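Local atomic coordinates of diphthine synthase (Aeropyrum pernix, PDB entry 1WDE), a protein that probably catalyses the S-adenosyl-L-methionine-dependent trimethylation of a modified histidine of translation elongation factor 2, a step in diphthamide biosynthesis. Residues Val141-Pro146 against Ser189-Ala194; Gly149-Ser154 against Asp195-Arg200; Arg158-Leu163 against Gly288-Pro293; Gly166-Ala171 against Gly255-Leu260. All blocks are in the same frame, centred on the assembly; numbering follows the deposited sequence.

Interaction 1 of 4, residues Val141-Pro146 against Ser189-Ala194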
# COMPACT_ATOMS: atom_id res chain seq x y z
N VAL A 141 3.09 1.79 6.42
CA VAL A 141 1.97 2.15 7.31
C VAL A 141 0.80 2.60 6.43
O VAL A 141 0.97 2.82 5.23
CB VAL A 141 2.35 3.33 8.23
CG1 VAL A 141 3.58 2.97 9.06
CG2 VAL A 141 2.63 4.57 7.39
N THR A 142 -0.39 2.69 7.00
CA THR A 142 -1.55 3.15 6.23
C THR A 142 -2.07 4.40 6.94
O THR A 142 -2.26 4.38 8.15
CB THR A 142 -2.67 2.09 6.18
OG1 THR A 142 -2.15 0.89 5.58
CG2 THR A 142 -3.85 2.60 5.29
N LEU A 143 -2.27 5.49 6.21
CA LEU A 143 -2.77 6.72 6.85
C LEU A 143 -4.29 6.62 6.82
O LEU A 143 -4.91 6.61 5.76
CB LEU A 143 -2.27 7.95 6.08
CG LEU A 143 -0.74 8.01 5.88
CD1 LEU A 143 -0.36 9.31 5.19
CD2 LEU A 143 -0.04 7.87 7.24
N PRO A 144 -4.92 6.51 8.01
CA PRO A 144 -6.37 6.39 8.14
C PRO A 144 -7.16 7.62 7.75
O PRO A 144 -6.69 8.75 7.89
CB PRO A 144 -6.55 6.05 9.63
CG PRO A 144 -5.44 6.88 10.27
CD PRO A 144 -4.27 6.63 9.33
N GLY A 145 -8.37 7.40 7.24
CA GLY A 145 -9.21 8.52 6.88
C GLY A 145 -9.90 8.99 8.15
O GLY A 145 -9.86 8.30 9.17
N PRO A 146 -10.54 10.17 8.14
CA PRO A 146 -11.22 10.67 9.34
C PRO A 146 -12.43 9.84 9.75
O PRO A 146 -12.95 10.00 10.85
CB PRO A 146 -11.59 12.10 8.96
CG PRO A 146 -11.82 12.00 7.48
CD PRO A 146 -10.64 11.15 7.04
N SER A 189 -2.51 15.48 6.66
CA SER A 189 -2.94 16.39 7.73
C SER A 189 -3.19 15.70 9.06
O SER A 189 -2.73 16.17 10.11
CB SER A 189 -4.21 17.16 7.34
OG SER A 189 -3.88 18.21 6.46
N LEU A 190 -3.93 14.60 9.02
CA LEU A 190 -4.22 13.87 10.24
C LEU A 190 -2.95 13.18 10.75
O LEU A 190 -2.80 12.96 11.94
CB LEU A 190 -5.32 12.83 9.99
CG LEU A 190 -5.62 11.87 11.16
CD1 LEU A 190 -5.99 12.66 12.43
CD2 LEU A 190 -6.75 10.93 10.74
N LEU A 191 -2.04 12.85 9.84
CA LEU A 191 -0.76 12.22 10.23
C LEU A 191 0.01 13.27 11.05
O LEU A 191 0.54 12.97 12.12
CB LEU A 191 0.06 11.86 8.99
CG LEU A 191 1.17 10.79 9.02
CD1 LEU A 191 2.32 11.22 8.09
CD2 LEU A 191 1.69 10.56 10.41
N LEU A 192 0.05 14.50 10.55
CA LEU A 192 0.77 15.56 11.25
C LEU A 192 0.11 15.89 12.58
O LEU A 192 0.78 16.21 13.56
CB LEU A 192 0.90 16.80 10.35
CG LEU A 192 1.69 16.53 9.06
CD1 LEU A 192 1.79 17.80 8.22
CD2 LEU A 192 3.11 16.04 9.44
N GLU A 193 -1.22 15.79 12.64
CA GLU A 193 -1.88 16.04 13.92
C GLU A 193 -1.45 14.94 14.89
O GLU A 193 -1.22 15.21 16.06
CB GLU A 193 -3.41 16.05 13.77
CG GLU A 193 -4.16 16.04 15.11
CD GLU A 193 -3.75 17.17 16.03
OE1 GLU A 193 -4.12 17.13 17.23
OE2 GLU A 193 -3.05 18.11 15.57
N ALA A 194 -1.32 13.71 14.38
CA ALA A 194 -0.88 12.57 15.20
C ALA A 194 0.55 12.78 15.68
O ALA A 194 0.90 12.44 16.81
CB ALA A 194 -0.96 11.24 14.39

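Interaction 2 of 4, residues Gly149-Ser154 against Asp195-Arg200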
# COMPACT_ATOMS: atom_id res chain seq x y z
N GLY A 149 -12.15 7.56 12.93
CA GLY A 149 -12.22 8.17 14.25
C GLY A 149 -10.98 7.90 15.06
O GLY A 149 -11.05 7.77 16.29
N VAL A 150 -9.84 7.83 14.39
CA VAL A 150 -8.59 7.55 15.10
C VAL A 150 -7.43 8.44 14.69
O VAL A 150 -7.16 8.64 13.50
CB VAL A 150 -8.15 6.08 14.90
CG1 VAL A 150 -6.85 5.83 15.63
CG2 VAL A 150 -9.23 5.14 15.39
N THR A 151 -6.74 8.99 15.69
CA THR A 151 -5.56 9.81 15.46
C THR A 151 -4.45 8.77 15.45
O THR A 151 -4.20 8.10 16.46
CB THR A 151 -5.34 10.82 16.60
OG1 THR A 151 -6.41 11.77 16.60
CG2 THR A 151 -4.01 11.55 16.42
N PRO A 152 -3.78 8.59 14.31
CA PRO A 152 -2.69 7.63 14.11
C PRO A 152 -1.38 7.84 14.87
O PRO A 152 -0.36 8.08 14.25
CB PRO A 152 -2.49 7.66 12.60
CG PRO A 152 -2.78 9.08 12.25
CD PRO A 152 -4.03 9.37 13.07
N ILE A 153 -1.40 7.73 16.20
CA ILE A 153 -0.18 7.92 16.99
C ILE A 153 0.82 6.77 16.80
O ILE A 153 2.02 6.98 16.64
CB ILE A 153 -0.52 8.11 18.49
CG1 ILE A 153 -1.34 9.39 18.67
CG2 ILE A 153 0.75 8.22 19.31
CD1 ILE A 153 -1.72 9.67 20.12
N SER A 154 0.33 5.54 16.83
CA SER A 154 1.24 4.42 16.65
C SER A 154 1.81 4.48 15.23
O SER A 154 2.94 4.06 15.00
CB SER A 154 0.51 3.10 16.88
OG SER A 154 -0.48 2.92 15.90
N ASP A 195 1.38 13.32 14.80
CA ASP A 195 2.77 13.58 15.13
C ASP A 195 2.89 14.57 16.27
O ASP A 195 3.68 14.37 17.19
CB ASP A 195 3.51 14.09 13.91
CG ASP A 195 5.01 14.23 14.14
OD1 ASP A 195 5.58 13.42 14.92
OD2 ASP A 195 5.62 15.14 13.54
N ARG A 196 2.10 15.64 16.22
CA ARG A 196 2.15 16.65 17.27
C ARG A 196 1.69 16.07 18.61
O ARG A 196 2.22 16.42 19.66
CB ARG A 196 1.31 17.87 16.90
CG ARG A 196 1.95 18.74 15.81
CD ARG A 196 1.21 20.07 15.62
NE ARG A 196 -0.14 19.91 15.08
CZ ARG A 196 -0.42 19.68 13.79
NH1 ARG A 196 -1.69 19.56 13.42
NH2 ARG A 196 0.55 19.59 12.89
N GLU A 197 0.70 15.19 18.55
CA GLU A 197 0.18 14.55 19.75
C GLU A 197 1.22 13.56 20.27
O GLU A 197 1.48 13.51 21.47
CB GLU A 197 -1.11 13.80 19.41
CG GLU A 197 -2.14 13.79 20.51
CD GLU A 197 -3.51 13.41 20.00
OE1 GLU A 197 -4.08 14.18 19.19
OE2 GLU A 197 -4.01 12.33 20.39
N TYR A 198 1.83 12.79 19.36
CA TYR A 198 2.85 11.81 19.73
C TYR A 198 4.14 12.43 20.28
O TYR A 198 4.64 12.00 21.32
CB TYR A 198 3.18 10.91 18.53
CG TYR A 198 4.36 9.98 18.78
CD1 TYR A 198 4.33 9.04 19.82
CD2 TYR A 198 5.51 10.05 17.99
CE1 TYR A 198 5.42 8.20 20.06
CE2 TYR A 198 6.61 9.22 18.22
CZ TYR A 198 6.56 8.30 19.26
OH TYR A 198 7.64 7.49 19.49
N ALA A 199 4.68 13.43 19.59
CA ALA A 199 5.91 14.07 20.05
C ALA A 199 5.69 14.68 21.43
O ALA A 199 6.58 14.68 22.28
CB ALA A 199 6.35 15.14 19.06
N ARG A 200 4.49 15.20 21.65
CA ARG A 200 4.12 15.80 22.93
C ARG A 200 4.34 14.80 24.07
O ARG A 200 5.03 15.10 25.03
CB ARG A 200 2.65 16.23 22.91
CG ARG A 200 2.20 16.93 24.18
CD ARG A 200 0.69 16.85 24.38
NE ARG A 200 0.32 17.27 25.73
CZ ARG A 200 -0.86 17.03 26.29
NH1 ARG A 200 -1.79 16.37 25.62
NH2 ARG A 200 -1.10 17.45 27.53

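Interaction 3 of 4, residues Arg158-Leu163 against Gly288-Pro293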
# COMPACT_ATOMS: atom_id res chain seq x y z
N ARG A 158 5.86 4.44 14.02
CA ARG A 158 6.50 3.49 13.12
C ARG A 158 7.32 4.23 12.06
O ARG A 158 8.36 3.74 11.58
CB ARG A 158 5.46 2.56 12.46
CG ARG A 158 4.80 1.59 13.45
CD ARG A 158 4.20 0.39 12.70
NE ARG A 158 5.22 -0.37 11.98
CZ ARG A 158 5.03 -0.94 10.78
NH1 ARG A 158 3.85 -0.86 10.17
NH2 ARG A 158 6.03 -1.57 10.17
N ILE A 159 6.89 5.43 11.71
CA ILE A 159 7.65 6.19 10.73
C ILE A 159 8.98 6.58 11.37
O ILE A 159 10.02 6.46 10.73
CB ILE A 159 6.89 7.45 10.27
CG1 ILE A 159 5.61 7.02 9.54
CG2 ILE A 159 7.80 8.29 9.37
CD1 ILE A 159 4.71 8.22 9.12
N TYR A 160 8.96 7.05 12.62
CA TYR A 160 10.23 7.40 13.26
C TYR A 160 11.13 6.16 13.42
O TYR A 160 12.34 6.25 13.35
CB TYR A 160 9.99 8.04 14.64
CG TYR A 160 9.45 9.46 14.59
CD1 TYR A 160 8.12 9.73 14.89
CD2 TYR A 160 10.29 10.53 14.27
CE1 TYR A 160 7.62 11.05 14.89
CE2 TYR A 160 9.81 11.84 14.26
CZ TYR A 160 8.48 12.09 14.58
OH TYR A 160 8.01 13.38 14.61
N LEU A 161 10.53 4.99 13.63
CA LEU A 161 11.33 3.76 13.78
C LEU A 161 12.08 3.46 12.49
O LEU A 161 13.24 3.02 12.52
CB LEU A 161 10.41 2.59 14.19
CG LEU A 161 9.95 2.68 15.66
CD1 LEU A 161 9.04 1.52 16.02
CD2 LEU A 161 11.20 2.67 16.55
N ASN A 162 11.44 3.70 11.35
CA ASN A 162 12.09 3.48 10.07
C ASN A 162 13.24 4.48 9.96
O ASN A 162 14.36 4.14 9.58
CB ASN A 162 11.13 3.75 8.90
CG ASN A 162 10.26 2.56 8.53
OD1 ASN A 162 10.59 1.41 8.80
ND2 ASN A 162 9.15 2.84 7.86
N LEU A 163 12.94 5.74 10.26
CA LEU A 163 13.95 6.78 10.19
C LEU A 163 15.18 6.43 11.03
O LEU A 163 16.30 6.59 10.57
CB LEU A 163 13.37 8.13 10.64
CG LEU A 163 12.30 8.63 9.68
CD1 LEU A 163 11.56 9.84 10.26
CD2 LEU A 163 12.96 9.01 8.36
N GLY A 288 16.68 7.52 22.46
CA GLY A 288 15.73 6.45 22.76
C GLY A 288 14.30 6.94 22.87
O GLY A 288 13.41 6.22 23.33
N VAL A 289 14.07 8.18 22.46
CA VAL A 289 12.75 8.78 22.50
C VAL A 289 11.66 7.94 21.82
O VAL A 289 10.55 7.76 22.35
CB VAL A 289 12.77 10.15 21.79
CG1 VAL A 289 11.39 10.78 21.81
CG2 VAL A 289 13.79 11.05 22.46
N TYR A 290 11.98 7.40 20.64
CA TYR A 290 10.99 6.68 19.87
C TYR A 290 10.68 5.23 20.23
O TYR A 290 10.06 4.52 19.45
CB TYR A 290 11.33 6.81 18.39
CG TYR A 290 11.55 8.26 17.96
CD1 TYR A 290 10.53 9.21 18.08
CD2 TYR A 290 12.77 8.67 17.43
CE1 TYR A 290 10.72 10.53 17.69
CE2 TYR A 290 12.98 9.99 17.03
CZ TYR A 290 11.94 10.91 17.17
OH TYR A 290 12.13 12.20 16.74
N MSE A 291 11.09 4.80 21.41
CA MSE A 291 10.78 3.44 21.87
C MSE A 291 10.09 3.58 23.23
O MSE A 291 10.66 4.17 24.15
CB MSE A 291 12.07 2.60 21.99
CG MSE A 291 12.84 2.38 20.67
SE MSE A 291 14.45 1.25 20.76
CE MSE A 291 13.70 -0.43 20.15
N GLU A 292 8.86 3.08 23.37
CA GLU A 292 8.17 3.17 24.66
C GLU A 292 7.45 1.89 25.06
O GLU A 292 7.74 1.33 26.12
CB GLU A 292 7.19 4.33 24.69
CG GLU A 292 7.71 5.58 24.03
CD GLU A 292 7.51 5.54 22.53
OE1 GLU A 292 7.03 4.48 22.04
OE2 GLU A 292 7.81 6.55 21.86
N PRO A 293 6.48 1.41 24.25
CA PRO A 293 5.93 1.86 22.96
C PRO A 293 4.68 2.73 23.14
O PRO A 293 4.42 3.24 24.22
CB PRO A 293 5.57 0.55 22.24
CG PRO A 293 6.33 -0.51 22.99
CD PRO A 293 6.21 -0.03 24.41

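Interaction 4 of 4, residues Gly166-Ala171 against Gly255-Leu260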
# COMPACT_ATOMS: atom_id res chain seq x y z
N GLY A 166 17.34 4.12 9.36
CA GLY A 166 17.82 4.61 8.08
C GLY A 166 17.00 4.05 6.92
O GLY A 166 17.51 3.89 5.80
N LEU A 167 15.72 3.77 7.17
CA LEU A 167 14.84 3.19 6.17
C LEU A 167 13.75 4.14 5.66
O LEU A 167 13.24 4.96 6.40
CB LEU A 167 14.16 1.94 6.75
CG LEU A 167 15.06 0.83 7.33
CD1 LEU A 167 14.19 -0.27 7.95
CD2 LEU A 167 15.92 0.27 6.24
N HIS A 168 13.40 3.99 4.38
CA HIS A 168 12.36 4.81 3.75
C HIS A 168 11.00 4.22 4.11
O HIS A 168 10.81 3.00 4.08
CB HIS A 168 12.48 4.78 2.22
CG HIS A 168 13.84 5.13 1.69
ND1 HIS A 168 14.57 6.21 2.15
CD2 HIS A 168 14.53 4.63 0.64
CE1 HIS A 168 15.65 6.35 1.40
NE2 HIS A 168 15.65 5.41 0.48
N THR A 169 10.06 5.10 4.44
CA THR A 169 8.72 4.65 4.80
C THR A 169 7.79 4.67 3.59
O THR A 169 7.81 5.59 2.77
CB THR A 169 8.09 5.58 5.88
OG1 THR A 169 8.88 5.55 7.07
CG2 THR A 169 6.68 5.12 6.21
N THR A 170 6.97 3.63 3.47
CA THR A 170 5.99 3.63 2.41
C THR A 170 4.71 3.92 3.18
O THR A 170 4.42 3.25 4.17
CB THR A 170 5.88 2.27 1.71
OG1 THR A 170 7.13 1.96 1.05
CG2 THR A 170 4.75 2.34 0.64
N ALA A 171 3.98 4.95 2.78
CA ALA A 171 2.75 5.27 3.49
C ALA A 171 1.58 5.17 2.53
O ALA A 171 1.47 5.91 1.54
CB ALA A 171 2.84 6.66 4.11
N GLY A 255 23.78 10.11 -1.52
CA GLY A 255 24.10 11.00 -2.62
C GLY A 255 23.57 10.49 -3.95
O GLY A 255 22.99 11.25 -4.74
N VAL A 256 23.78 9.20 -4.22
CA VAL A 256 23.30 8.62 -5.46
C VAL A 256 21.77 8.66 -5.51
O VAL A 256 21.19 8.87 -6.58
CB VAL A 256 23.82 7.16 -5.64
CG1 VAL A 256 23.07 6.46 -6.77
CG2 VAL A 256 25.32 7.19 -5.98
N GLU A 257 21.11 8.49 -4.37
CA GLU A 257 19.65 8.52 -4.34
C GLU A 257 19.03 9.88 -4.68
O GLU A 257 17.98 9.94 -5.31
CB GLU A 257 19.12 8.07 -2.99
CG GLU A 257 19.14 6.54 -2.80
CD GLU A 257 18.54 6.16 -1.47
OE1 GLU A 257 18.96 6.73 -0.45
OE2 GLU A 257 17.64 5.30 -1.44
N GLU A 258 19.67 10.96 -4.22
CA GLU A 258 19.21 12.32 -4.52
C GLU A 258 19.23 12.51 -6.03
O GLU A 258 18.33 13.15 -6.60
CB GLU A 258 20.14 13.36 -3.87
CG GLU A 258 19.94 13.49 -2.37
CD GLU A 258 20.88 14.51 -1.70
OE1 GLU A 258 20.69 14.77 -0.49
OE2 GLU A 258 21.79 15.03 -2.38
N TRP A 259 20.26 11.97 -6.66
CA TRP A 259 20.40 12.08 -8.11
C TRP A 259 19.30 11.26 -8.79
O TRP A 259 18.65 11.75 -9.71
CB TRP A 259 21.80 11.60 -8.51
CG TRP A 259 22.07 11.43 -9.97
CD1 TRP A 259 22.10 12.41 -10.93
CD2 TRP A 259 22.35 10.20 -10.65
NE1 TRP A 259 22.39 11.86 -12.17
CE2 TRP A 259 22.55 10.50 -12.02
CE3 TRP A 259 22.46 8.87 -10.23
CZ2 TRP A 259 22.85 9.51 -12.96
CZ3 TRP A 259 22.76 7.89 -11.17
CH2 TRP A 259 22.95 8.22 -12.52
N LEU A 260 19.08 10.03 -8.32
CA LEU A 260 18.05 9.14 -8.87
C LEU A 260 16.65 9.72 -8.69
O LEU A 260 15.87 9.74 -9.64
CB LEU A 260 18.10 7.76 -8.21
CG LEU A 260 19.38 6.93 -8.42
CD1 LEU A 260 19.35 5.65 -7.56
CD2 LEU A 260 19.51 6.59 -9.89

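Interaction 1 of 4, residues Val141-Pro146 against Ser189-Ala194
L190 and L191 of helix 184-202 turn onto the end of strand 137-143 and the P144-G145 loop that follows it. This is helix-on-sheet packing in the tetrapyrrole methylase fold: strand 137-143 is an outermost strand of a mixed sheet and pairs in parallel with strand 168-173, and helix 184-202 shares the covering of L143 with helix 153-165. L190 comes first, its CB directed at the loop and its CG anti to the backbone N (chi1 173°). That torsion carries the CD2 methyl to the backbone of P144, where it rests 3.6 Å from P144 O. The ring of the same proline is approached more loosely, with P144 CG 4.3 Å from L190 CD2, and P152 packs against both residues. One step on, L191 meets the strand itself. Its branch point faces the tip of L143, and the two side chains lie obliquely across each other, L143 CD2 being 3.6 Å from L191 CG and 4.2 Å from L191 CD1. V155 also lies against L143, and I159 against L191. L143 is about 4 Å, side chain to side chain, from L173, a residue that probably contributes to the S-adenosyl-L-methionine site, which places the contact next to that probable site. Past the leucines, the helix continues regularly, A194 N hydrogen-bonding to L190 O at 3.0 Å.

Interaction 2 of 4, residues Gly149-Ser154 against Asp195-Arg200
A helix start set against the flank of a second helix makes this contact: I153 opens helix 153-165 and lies over E197 and Y198 of helix 184-202. The two branches of I153 do separate work. CG2, anti to the backbone N, reaches the root of the tyrosine, 3.7 Å from both Y198 CB and Y198 CD1, and meets the ring at a slant. The longer branch runs outward to the glutamate, leaving I153 CD1 3.5 Å from E197 OE2, roughly at a right angle to that side chain. Ahead of the helix, P152 occupies the N-cap position and is the centre of an inverse gamma turn in which I153 N bonds to T151 O at 2.8 Å; this tight bend brings T151 and I153 to the same glutamate. T151 CG2 lies 3.8 Å from E197 OE1, so the carboxylate borders two methyl groups, an apolar fringe on this side of a charged group. E193 OE1 is close to E197 OE1, a like charge on the same helix. The phenol of Y198 points past the isoleucine and hydrogen-bonds to OE2 of the poorly ordered E292, and V294, the C-terminal residue, touches both I153 and Y198.

Interaction 3 of 4, residues Arg158-Leu163 against Gly288-Pro293
Y160 of helix 153-165 lies flat against Y290 from the tail that follows helix 277-287, the two rings forming an offset stack with centroids 4.2 Å apart and planes only 9° from parallel. The slip between them sets Y160 CD2 over the rim of the other ring, 3.4 Å from Y290 CZ, while Y290 OH lies 3.4 Å from Y160 CE2. Y160 CB follows the same face, making a CH-pi contact 3.8 Å from the centroid of the Y290 ring. On the opposite face of that ring sits V289 CG1, so Y290 is held between its own neighbour and the helix. Next along the helix, L161 leans the CD2 methyl toward the tail, 3.6 Å from Y290 O, with a looser approach to the selenomethionine M291, which is poorly ordered. G288 ends helix 277-287 in a Schellman motif and begins the type I turn, G288 to M291, that presents Y290. The ring also touches C164 and C285, whose disulfide ties helices 153-165 and 277-287 together. Replaced by alanine, Y290 would probably leave one face of Y160 without its stacking partner and open a gap beside the disulfide. Y160 OH hydrogen-bonds to D195 and to L207 N; the stack itself is apolar and dispersive, while R157 of the same helix adds a salt bridge to the poorly ordered E292 and a weak bond to Y290 O.

Interaction 4 of 4, residues Gly166-Ala171 against Gly255-Leu260
H168 and E257 reach for each other from opposite directions, and their side chains bridge backbones whose nearest CA atoms are 11.5 Å apart. The imidazole meets the carboxylate by its edge: H168 NE2 donates to E257 OE2 at 2.8 Å in an almost straight bond (172°), the oxygen lying practically in the ring plane. The two flat groups are turned 32° against each other, and the proton arrives on the syn side of OE2, 26° out of the carboxylate plane. E257 runs extended beyond CG, which gives the chain the length to cross from the helix. The second ring nitrogen, H168 ND1, pairs with A251 N, so both are engaged; a backbone N-H there is consistent with a neutral ring carrying its proton on NE2. The buried carboxylate is equally well supplied. OE2 also takes S133 N, while OE1 receives S254 N and a salt bridge from R136, which would probably favour the ionised form. A glutamine at E257 would probably cost R136 its charged partner and set an amide among several donors, weakening the grip on H168. F137 stacks edge-to-face with the imidazole. H168 begins strand 168-173, its backbone hydrogen-bonded to R136, just before strand 137-143, and to G138 within it. The pair thus connects strand 168-173, which lies between strands 137-143 and 246-249 in the mixed sheet, to the first turn of helix 255-264, which follows strand 246-249.

Interactions 1 and 2 adjoin on helix 184-202, centres about 8 Å apart, where A194 CB packs 3.2 Å from P152 O. Interaction 3 lies about 13 Å from interaction 2, centre to centre, and joins it by probable hydrogen bonds: D195 OD1 to Y160 OH at 2.5 Å and Y198 OH to E292 OE2 at 2.6 Å. Centre to centre, interaction 4 is about 18 Å from interaction 3, yet N162 ND2 reaches T169 OG1 at 2.8 Å. Strands 137-143 and 168-173 link interactions 1 and 4 through V141 N and T170 O, 3.0 Å apart. Of the four, interaction 1 comes nearest the probable S-adenosyl-L-methionine site, through L143 and L173; the others lie away from it.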